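PDB 1XI6: fructose-1,6-bisphosphatase from Pyrococcus furiosus, which catalyses the magnesium-dependent hydrolysis of fructose 1,6-bisphosphate to fructose 6-phosphate and also acts weakly on inositol 1-phosphate in vitro. Local coordinates for residues Asp20-Ser23 / Asp24-Thr28. Numbering follows the deposited sequence.
Sequences DIIS and DFETT
Asp24 N donates to Asp20 O at 3.0 Å, the first of the i to i+4 bonds joining residues 20-23 to 24-28 in an ordinary alpha-helical turn near the C-terminal end of helix 11-28. The CB of Asp24 lies against the carbonyl oxygens of Asp20 and Ile21; aspartate's short chain keeps the carboxylate close to its own helix, where OD2 forms a salt bridge with Arg65 of helix 53-66. Phe25 N binds Ile21 O at 2.8 Å. With CG anti to its own N (chi1 -174°), the ring is carried away from the preceding turn, and a large apolar group fits this buried place. Glu26 N follows with a 2.8 Å bond to Ile22 O; the chain then bends at chi2, and OE1 hydrogen-bonds to Tyr125 OH on strand 118-126, a reach that suits a longer acid. Thr27 N makes a weak 3.4 Å bond to Ser23 O. Its short hydroxyl can fold back to the backbone, OG1 donating to Asp24 O at 3.2 Å from above the carbonyl plane, a second donor beside Thr28 N on the same face. Both threonines, small and polar, suit the exposed helix end. In this inositol monophosphatase superfamily protein, helix 11-28 lies against helix 53-66, Ile21 meeting Ile62 and Ile66, while Phe25 touches Pro127, just beyond strand 118-126, and its side chain approaches that of Leu94, which probably contributes to a magnesium site, presumably through its main-chain oxygen.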
loop_
_atom_site.group_PDB
_atom_site.type_symbol
_atom_site.label_atom_id
_atom_site.label_comp_id
_atom_site.label_asym_id
_atom_site.label_seq_id
_atom_site.Cartn_x
_atom_site.Cartn_y
_atom_site.Cartn_z
ATOM N N ASP A 20 3.692 -14.908 8.828
ATOM C CA ASP A 20 2.725 -15.997 8.766
ATOM C C ASP A 20 1.750 -15.824 7.610
ATOM O O ASP A 20 1.421 -16.789 6.909
ATOM C CB ASP A 20 1.947 -16.078 10.080
ATOM C CG ASP A 20 2.746 -16.725 11.198
ATOM O OD1 ASP A 20 2.406 -16.481 12.381
ATOM O OD2 ASP A 20 3.702 -17.481 10.902
ATOM N N ILE A 21 1.294 -14.590 7.424
ATOM C CA ILE A 21 0.401 -14.239 6.328
ATOM C C ILE A 21 1.105 -14.367 4.976
ATOM O O ILE A 21 0.540 -14.942 4.045
ATOM C CB ILE A 21 -0.206 -12.829 6.538
ATOM C CG1 ILE A 21 -1.245 -12.890 7.661
ATOM C CG2 ILE A 21 -0.796 -12.264 5.231
ATOM C CD1 ILE A 21 -1.539 -11.560 8.308
ATOM N N ILE A 22 2.326 -13.836 4.886
ATOM C CA ILE A 22 3.157 -13.917 3.682
ATOM C C ILE A 22 3.337 -15.387 3.281
ATOM O O ILE A 22 3.084 -15.769 2.135
ATOM C CB ILE A 22 4.526 -13.202 3.899
ATOM C CG1 ILE A 22 4.336 -11.682 3.934
ATOM C CG2 ILE A 22 5.573 -13.608 2.837
ATOM C CD1 ILE A 22 5.319 -10.943 4.826
ATOM N N SER A 23 3.758 -16.190 4.254
ATOM C CA SER A 23 3.954 -17.614 4.101
ATOM C C SER A 23 2.706 -18.322 3.545
ATOM O O SER A 23 2.806 -19.121 2.610
ATOM C CB SER A 23 4.349 -18.191 5.452
ATOM O OG SER A 23 5.151 -19.334 5.291
ATOM N N ASP A 24 1.546 -18.014 4.132
ATOM C CA ASP A 24 0.234 -18.464 3.664
ATOM C C ASP A 24 -0.083 -18.018 2.240
ATOM O O ASP A 24 -0.606 -18.791 1.445
ATOM C CB ASP A 24 -0.853 -17.896 4.571
ATOM C CG ASP A 24 -1.306 -18.854 5.650
ATOM O OD1 ASP A 24 -0.780 -19.989 5.763
ATOM O OD2 ASP A 24 -2.219 -18.448 6.400
ATOM N N PHE A 25 0.223 -16.760 1.938
ATOM C CA PHE A 25 -0.034 -16.188 0.634
ATOM C C PHE A 25 0.821 -16.860 -0.428
ATOM O O PHE A 25 0.384 -17.014 -1.569
ATOM C CB PHE A 25 0.257 -14.693 0.663
ATOM C CG PHE A 25 -0.113 -13.970 -0.600
ATOM C CD1 PHE A 25 -1.281 -13.222 -0.663
ATOM C CD2 PHE A 25 0.710 -14.022 -1.728
ATOM C CE1 PHE A 25 -1.625 -12.537 -1.826
ATOM C CE2 PHE A 25 0.372 -13.351 -2.897
ATOM C CZ PHE A 25 -0.790 -12.605 -2.947
ATOM N N GLU A 26 2.036 -17.250 -0.051
ATOM C CA GLU A 26 2.973 -17.842 -0.996
ATOM C C GLU A 26 2.494 -19.216 -1.444
ATOM O O GLU A 26 2.636 -19.579 -2.613
ATOM C CB GLU A 26 4.388 -17.910 -0.409
ATOM C CG GLU A 26 5.171 -16.586 -0.448
ATOM C CD GLU A 26 5.855 -16.287 -1.797
ATOM O OE1 GLU A 26 6.622 -15.296 -1.856
ATOM O OE2 GLU A 26 5.644 -17.024 -2.791
ATOM N N THR A 27 1.907 -19.963 -0.513
ATOM C CA THR A 27 1.470 -21.334 -0.781
ATOM C C THR A 27 0.059 -21.413 -1.352
ATOM O O THR A 27 -0.226 -22.284 -2.168
ATOM C CB THR A 27 1.551 -22.223 0.481
ATOM O OG1 THR A 27 0.871 -21.581 1.565
ATOM C CG2 THR A 27 3.000 -22.483 0.865
ATOM N N THR A 28 -0.800 -20.491 -0.927
ATOM C CA THR A 28 -2.241 -20.549 -1.181
ATOM C C THR A 28 -2.717 -19.613 -2.303
ATOM O O THR A 28 -3.578 -19.997 -3.092
ATOM C CB THR A 28 -3.022 -20.293 0.135
ATOM O OG1 THR A 28 -2.644 -21.283 1.094
ATOM C CG2 THR A 28 -4.521 -20.360 -0.054
#